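Local coordinates for protein bifunctional cytochrome P450/NADPH--P450 reductase (Deinococcus aerius, PDB 7F3H) that probably hydroxylates organic substrates at a heme centre, as a self-sufficient cytochrome P450 supplied with electrons from NADPH by its fused reductase portion, at residues Pro9-Pro12 with Gly18-His21; Phe33-Gln38 with Gly42-Asp47; Asn242-Asp245 with Glu250-Ser253. All coordinates share one frame; numbering follows the deposited sequence.

Contact 1: Pro9-Pro12 with Gly18-His21; sequences PSPP and GHLH
Ser10 meets the imidazole of His19 first: OG of Ser10 lies 3.5 Å from CE1 of His19, oblique to the ring. Its hydroxyl is placed there by a first torsion that sets OG opposite the backbone N (chi1 -159°). The main polar partner of that hydroxyl lies elsewhere, since OG is modelled very close to the carbonyl O of Gln45, a probable hydrogen bond whose exact length is doubtful.

Pro11 provides the bond that defines the contact. NE2 of His19 donates to O of Pro11 over 3.0 Å, and the N-H points almost straight at the oxygen, at 160°. The two groups are not coplanar. The oxygen sits at the imidazole edge, in the ring plane, whereas the nitrogen stands well above the carbonyl plane. The pyrrolidine also comes close to the same nitrogen, CD of Pro11 lying 4.1 Å from NE2 of His19, and the two side chains cross nearly at right angles. It is thus the side chain of His19, and not a backbone N-H, that supplies the donor to O of Pro11 across this contact.

The other ring nitrogen of His19, ND1, accepts the backbone N-H of Asp47. With one nitrogen donating and the other accepting, the ring is fixed in rotation, consistent with a neutral imidazole carrying its proton on NE2.

Thus His19 bridges the N-terminal chain and the edge strand 43-48. Both segments precede helix 28-38, and Pro11 and His19 rest together on Leu46 of that strand, while Tyr22 also packs against Pro11.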
loop_
_atom_site.group_PDB
_atom_site.type_symbol
_atom_site.label_atom_id
_atom_site.label_comp_id
_atom_site.label_asym_id
_atom_site.label_seq_id
_atom_site.Cartn_x
_atom_site.Cartn_y
_atom_site.Cartn_z
ATOM N N PRO A 9 21.909 -1.512 19.762
ATOM C CA PRO A 9 23.060 -1.443 18.857
ATOM C C PRO A 9 22.950 -0.254 17.911
ATOM O O PRO A 9 21.855 0.154 17.510
ATOM C CB PRO A 9 23.005 -2.778 18.097
ATOM C CG PRO A 9 22.198 -3.710 19.016
ATOM C CD PRO A 9 21.214 -2.809 19.708
ATOM N N SER A 10 24.117 0.306 17.568
ATOM C CA SER A 10 24.220 1.444 16.683
ATOM C C SER A 10 25.475 1.356 15.810
ATOM O O SER A 10 26.546 0.995 16.313
ATOM C CB SER A 10 24.203 2.744 17.493
ATOM O OG SER A 10 23.825 3.837 16.662
ATOM N N PRO A 11 25.376 1.631 14.508
ATOM C CA PRO A 11 26.555 1.533 13.619
ATOM C C PRO A 11 27.555 2.630 13.942
ATOM O O PRO A 11 27.196 3.667 14.518
ATOM C CB PRO A 11 25.958 1.751 12.219
ATOM C CG PRO A 11 24.507 1.594 12.389
ATOM C CD PRO A 11 24.187 2.057 13.754
ATOM N N PRO A 12 28.826 2.437 13.589
ATOM C CA PRO A 12 29.885 3.334 14.101
ATOM C C PRO A 12 29.825 4.830 13.688
ATOM O O PRO A 12 30.520 5.613 14.354
ATOM C CB PRO A 12 31.176 2.654 13.616
ATOM C CG PRO A 12 30.746 1.766 12.498
ATOM C CD PRO A 12 29.371 1.309 12.827
ATOM N N GLY A 18 27.935 11.707 9.785
ATOM C CA GLY A 18 27.348 11.125 10.980
ATOM C C GLY A 18 26.604 9.835 10.660
ATOM O O GLY A 18 27.227 8.833 10.308
ATOM N N HIS A 19 25.276 9.867 10.705
ATOM C CA HIS A 19 24.433 8.757 10.280
ATOM C C HIS A 19 23.552 9.139 9.110
ATOM O O HIS A 19 22.821 8.280 8.597
ATOM C CB HIS A 19 23.520 8.259 11.409
ATOM C CG HIS A 19 24.202 7.362 12.386
ATOM N ND1 HIS A 19 23.789 7.235 13.698
ATOM C CD2 HIS A 19 25.266 6.539 12.239
ATOM C CE1 HIS A 19 24.577 6.380 14.320
ATOM N NE2 HIS A 19 25.482 5.944 13.458
ATOM N N LEU A 20 23.631 10.396 8.663
ATOM C CA LEU A 20 22.701 10.943 7.685
ATOM C C LEU A 20 22.857 10.283 6.322
ATOM O O LEU A 20 21.937 10.346 5.505
ATOM C CB LEU A 20 22.901 12.458 7.557
ATOM C CG LEU A 20 22.274 13.285 8.684
ATOM C CD1 LEU A 20 20.760 13.097 8.781
ATOM C CD2 LEU A 20 22.969 13.079 10.046
ATOM N N HIS A 21 24.015 9.681 6.052
ATOM C CA HIS A 21 24.234 9.016 4.775
ATOM C C HIS A 21 23.290 7.832 4.599
ATOM O O HIS A 21 23.034 7.422 3.456
ATOM C CB HIS A 21 25.720 8.634 4.623
ATOM C CG HIS A 21 26.234 7.691 5.663
ATOM N ND1 HIS A 21 26.149 7.948 7.017
ATOM C CD2 HIS A 21 26.903 6.517 5.548
ATOM C CE1 HIS A 21 26.694 6.948 7.689
ATOM N NE2 HIS A 21 27.156 6.065 6.821
#

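Contact 2: Phe33-Gln38 with Gly42-Asp47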
loop_
_atom_site.group_PDB
_atom_site.type_symbol
_atom_site.label_atom_id
_atom_site.label_comp_id
_atom_site.label_asym_id
_atom_site.label_seq_id
_atom_site.Cartn_x
_atom_site.Cartn_y
_atom_site.Cartn_z
ATOM N N PHE A 33 17.831 -1.926 5.533
ATOM C CA PHE A 33 17.845 -3.374 5.356
ATOM C C PHE A 33 19.269 -3.945 5.384
ATOM O O PHE A 33 19.521 -4.969 6.048
ATOM C CB PHE A 33 17.136 -3.723 4.063
ATOM C CG PHE A 33 17.225 -5.158 3.710
ATOM C CD1 PHE A 33 16.305 -6.066 4.219
ATOM C CD2 PHE A 33 18.221 -5.614 2.856
ATOM C CE1 PHE A 33 16.375 -7.407 3.887
ATOM C CE2 PHE A 33 18.300 -6.954 2.526
ATOM C CZ PHE A 33 17.365 -7.855 3.047
ATOM N N GLN A 34 20.219 -3.290 4.688
ATOM C CA GLN A 34 21.611 -3.766 4.710
ATOM C C GLN A 34 22.190 -3.690 6.126
ATOM O O GLN A 34 22.782 -4.667 6.626
ATOM C CB GLN A 34 22.489 -2.958 3.750
ATOM C CG GLN A 34 22.393 -3.322 2.269
ATOM C CD GLN A 34 22.436 -4.830 1.950
ATOM O OE1 GLN A 34 21.674 -5.309 1.104
ATOM N NE2 GLN A 34 23.336 -5.566 2.599
ATOM N N LEU A 35 22.028 -2.532 6.796
ATOM C CA LEU A 35 22.394 -2.481 8.214
ATOM C C LEU A 35 21.808 -3.638 8.997
ATOM O O LEU A 35 22.528 -4.300 9.754
ATOM C CB LEU A 35 21.982 -1.205 8.927
ATOM C CG LEU A 35 22.883 -0.014 8.869
ATOM C CD1 LEU A 35 22.172 1.141 9.603
ATOM C CD2 LEU A 35 24.140 -0.484 9.618
ATOM N N ALA A 36 20.496 -3.864 8.873
ATOM C CA ALA A 36 19.858 -4.911 9.661
ATOM C C ALA A 36 20.566 -6.238 9.434
ATOM O O ALA A 36 20.782 -7.011 10.377
ATOM C CB ALA A 36 18.382 -5.016 9.305
ATOM N N ARG A 37 21.024 -6.468 8.199
ATOM C CA ARG A 37 21.720 -7.721 7.916
ATOM C C ARG A 37 23.077 -7.779 8.598
ATOM O O ARG A 37 23.574 -8.878 8.858
ATOM C CB ARG A 37 21.938 -7.870 6.409
ATOM C CG ARG A 37 20.766 -8.421 5.669
ATOM C CD ARG A 37 20.523 -9.887 6.022
ATOM N NE ARG A 37 19.748 -10.530 4.967
ATOM C CZ ARG A 37 18.431 -10.702 5.010
ATOM N NH1 ARG A 37 17.741 -10.259 6.058
ATOM N NH2 ARG A 37 17.807 -11.297 3.993
ATOM N N GLN A 38 23.633 -6.624 8.983
ATOM C CA GLN A 38 24.871 -6.650 9.767
ATOM C C GLN A 38 24.592 -6.846 11.247
ATOM O O GLN A 38 25.460 -7.346 11.967
ATOM C CB GLN A 38 25.684 -5.352 9.650
ATOM C CG GLN A 38 25.907 -4.782 8.275
ATOM C CD GLN A 38 26.558 -5.765 7.375
ATOM O OE1 GLN A 38 27.538 -6.412 7.753
ATOM N NE2 GLN A 38 26.013 -5.915 6.170
ATOM N N GLY A 42 18.670 -7.676 16.066
ATOM C CA GLY A 42 17.307 -7.483 15.620
ATOM C C GLY A 42 16.752 -6.081 15.793
ATOM O O GLY A 42 15.579 -5.856 15.430
ATOM N N LEU A 43 17.540 -5.126 16.318
ATOM C CA LEU A 43 17.107 -3.731 16.285
ATOM C C LEU A 43 18.371 -2.867 16.331
ATOM O O LEU A 43 19.397 -3.279 16.877
ATOM C CB LEU A 43 16.158 -3.333 17.464
ATOM C CG LEU A 43 16.613 -2.954 18.894
ATOM C CD1 LEU A 43 15.506 -2.304 19.781
ATOM C CD2 LEU A 43 17.381 -4.003 19.645
ATOM N N PHE A 44 18.286 -1.657 15.783
ATOM C CA PHE A 44 19.426 -0.738 15.873
ATOM C C PHE A 44 18.933 0.699 15.969
ATOM O O PHE A 44 17.745 0.985 15.805
ATOM C CB PHE A 44 20.420 -0.895 14.708
ATOM C CG PHE A 44 19.830 -0.600 13.344
ATOM C CD1 PHE A 44 19.596 0.709 12.930
ATOM C CD2 PHE A 44 19.540 -1.635 12.463
ATOM C CE1 PHE A 44 19.062 0.976 11.700
ATOM C CE2 PHE A 44 19.014 -1.382 11.214
ATOM C CZ PHE A 44 18.767 -0.069 10.831
ATOM N N GLN A 45 19.890 1.599 16.208
ATOM C CA GLN A 45 19.667 3.007 16.538
ATOM C C GLN A 45 20.549 3.899 15.657
ATOM O O GLN A 45 21.723 3.591 15.452
ATOM C CB GLN A 45 20.038 3.203 18.000
ATOM C CG GLN A 45 19.411 4.309 18.747
ATOM C CD GLN A 45 20.055 4.429 20.123
ATOM O OE1 GLN A 45 20.947 3.646 20.469
ATOM N NE2 GLN A 45 19.635 5.422 20.893
ATOM N N LEU A 46 19.981 4.996 15.133
ATOM C CA LEU A 46 20.677 6.039 14.375
ATOM C C LEU A 46 20.434 7.423 14.957
ATOM O O LEU A 46 19.381 7.658 15.563
ATOM C CB LEU A 46 20.218 5.994 12.899
ATOM C CG LEU A 46 20.485 4.774 12.002
ATOM C CD1 LEU A 46 20.053 5.104 10.594
ATOM C CD2 LEU A 46 21.956 4.355 12.016
ATOM N N ASP A 47 21.390 8.369 14.765
ATOM C CA ASP A 47 21.171 9.784 15.210
ATOM C C ASP A 47 20.858 10.611 13.989
ATOM O O ASP A 47 21.741 10.871 13.178
ATOM C CB ASP A 47 22.294 10.560 15.895
ATOM C CG ASP A 47 22.606 10.099 17.240
ATOM O OD1 ASP A 47 21.794 9.371 17.854
ATOM O OD2 ASP A 47 23.650 10.690 17.762
#
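Phe44 is the residue on which Leu35 and Ala36 of the preceding helix settle, a case of a helix packed on a strand mainly through an aromatic ring and a leucine. Its chi1 of 62° puts CG between the backbone N and the carbonyl carbon, a crowded position that carries the ring out toward the helix. Leu35 comes over one face. Its CD1 lies 4.1 Å from the centroid of the Phe44 ring, 25° off the normal, and makes a CH-pi contact shifted toward the rim. Farther in along the leucine, CB reaches CE2 of Phe44 at 3.8 Å, and the two side chains cross at about a right angle. CE2 of Phe44 also approaches the backbone N of Ala36, at 3.7 Å, and the methyl CB of Ala36 is slightly more distant from the same carbon.

Two residues on, Leu46 adds a second apolar contact to Leu35, with its CD2 4.0 Å from CD1 of Leu35. One methyl of Leu35 therefore touches both ring and leucine, and the side-chain contacts across the interface are apolar.

Helix 33-38 and strand 43-47 run at 124° to each other, their axes 8.8 Å apart at closest approach, joined by a short connection. They correspond to helix A and the first strand of the beta1 sheet of the P450 fold. This edge strand pairs antiparallel with 51-56, through Phe44 with Gln55 and Leu46 with Leu53, while Ala36 also packs on Ala363 of helix 361-365.

Contact 3: Asn242-Asp245 with Glu250-Ser253; sequences NATD and ERLS
Asp245 and Glu250 join their backbones by a single strong bond: N of Asp245 donates to O of Glu250 over 2.8 Å, nearly straight at 173°, with the nitrogen tilted 26° from the carbonyl plane. The same oxygen receives a CA-H...O contact from Thr244, whose CA is 3.3 Å away. Beside this link Arg251 lies across the first segment with its aliphatic chain. CG of Arg251 is 3.4 Å from CG2 of Thr244 and 3.3 Å from O of Ala243, while CD of Arg251 approaches O of Asn242 at 3.3 Å. A bend at chi3 (-70°) then turns the guanidinium off the line of the chain.

Farther out, helix 98-107 holds the loop by charge, Arg105 forming a salt bridge with Asp245 OD2, which also hydrogen-bonds Thr248, and Lys102 pairing with Glu250 OE1 while donating to O of Arg251. Ser253 N-caps helix 254-285, the long central helix of the P450 fold.

Chemically, one backbone bond closes the turn and the acids are tied down by bases of a neighbouring helix. These pairings would probably favour the charged carboxylates. The guanidinium of Arg251 lies close to Arg227, where like charges probably disfavour each other.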
loop_
_atom_site.group_PDB
_atom_site.type_symbol
_atom_site.label_atom_id
_atom_site.label_comp_id
_atom_site.label_asym_id
_atom_site.label_seq_id
_atom_site.Cartn_x
_atom_site.Cartn_y
_atom_site.Cartn_z
ATOM N N ASN A 242 -25.691 7.177 4.844
ATOM C CA ASN A 242 -26.782 6.602 5.623
ATOM C C ASN A 242 -26.318 6.033 6.962
ATOM O O ASN A 242 -26.813 6.436 8.020
ATOM C CB ASN A 242 -27.468 5.481 4.826
ATOM C CG ASN A 242 -27.957 5.933 3.451
ATOM O OD1 ASN A 242 -28.497 7.041 3.292
ATOM N ND2 ASN A 242 -27.782 5.063 2.446
ATOM N N ALA A 243 -25.337 5.129 6.923
ATOM C CA ALA A 243 -24.930 4.337 8.076
ATOM C C ALA A 243 -24.711 5.164 9.340
ATOM O O ALA A 243 -24.178 6.276 9.301
ATOM C CB ALA A 243 -23.651 3.579 7.735
ATOM N N THR A 244 -25.159 4.621 10.466
ATOM C CA THR A 244 -24.840 5.184 11.766
ATOM C C THR A 244 -23.924 4.232 12.529
ATOM O O THR A 244 -23.990 3.006 12.375
ATOM C CB THR A 244 -26.106 5.484 12.584
ATOM O OG1 THR A 244 -26.957 4.343 12.565
ATOM C CG2 THR A 244 -26.875 6.655 12.017
ATOM N N ASP A 245 -23.079 4.811 13.362
ATOM C CA ASP A 245 -22.202 4.069 14.255
ATOM C C ASP A 245 -23.021 3.302 15.288
ATOM O O ASP A 245 -23.720 3.916 16.108
ATOM C CB ASP A 245 -21.221 5.024 14.938
ATOM C CG ASP A 245 -20.329 4.328 15.941
ATOM O OD1 ASP A 245 -20.107 3.113 15.818
ATOM O OD2 ASP A 245 -19.856 4.997 16.880
ATOM N N GLU A 250 -24.509 7.889 15.800
ATOM C CA GLU A 250 -24.218 9.055 14.976
ATOM C C GLU A 250 -23.794 8.675 13.560
ATOM O O GLU A 250 -23.190 7.627 13.333
ATOM C CB GLU A 250 -23.099 9.868 15.638
ATOM C CG GLU A 250 -23.479 10.416 17.022
ATOM C CD GLU A 250 -22.345 11.173 17.700
ATOM O OE1 GLU A 250 -21.611 11.905 17.003
ATOM O OE2 GLU A 250 -22.198 11.043 18.937
ATOM N N ARG A 251 -24.115 9.548 12.605
ATOM C CA ARG A 251 -23.597 9.429 11.251
ATOM C C ARG A 251 -22.271 10.177 11.142
ATOM O O ARG A 251 -21.886 10.951 12.029
ATOM C CB ARG A 251 -24.585 9.976 10.219
ATOM C CG ARG A 251 -25.763 9.067 9.904
ATOM C CD ARG A 251 -26.640 9.624 8.789
ATOM N NE ARG A 251 -27.383 10.813 9.218
ATOM C CZ ARG A 251 -27.056 12.075 8.917
ATOM N NH1 ARG A 251 -25.996 12.340 8.153
ATOM N NH2 ARG A 251 -27.806 13.082 9.367
ATOM N N LEU A 252 -21.548 9.915 10.055
ATOM C CA LEU A 252 -20.338 10.672 9.804
ATOM C C LEU A 252 -20.729 12.055 9.302
ATOM O O LEU A 252 -21.683 12.185 8.532
ATOM C CB LEU A 252 -19.464 9.941 8.781
ATOM C CG LEU A 252 -18.821 8.616 9.212
ATOM C CD1 LEU A 252 -17.901 8.140 8.130
ATOM C CD2 LEU A 252 -18.038 8.769 10.491
ATOM N N SER A 253 -20.016 13.091 9.768
ATOM C CA SER A 253 -20.145 14.439 9.207
ATOM C C SER A 253 -19.748 14.466 7.735
ATOM O O SER A 253 -19.012 13.605 7.239
ATOM C CB SER A 253 -19.297 15.450 9.972
ATOM O OG SER A 253 -17.935 15.377 9.596
#

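Contacts 1 and 2 form one neighbourhood, their centres about 9 Å apart, because strand 43-47 serves both: both the N-terminal chain and helix 33-38 lie against it. Packing there is direct, O of Pro9 lying 3.3 Å from CB of Phe44 and CD of Pro11 lying 3.4 Å from O of Gln45. Contact 3 is remote, its centre about 49 Å from that of contact 1 and about 45 Å from that of contact 2, and it lies on the opposite side of the chain's centre from contact 2. It makes no contact with the cofactor: the side chain of Asp245 lies about 13 Å from the heme.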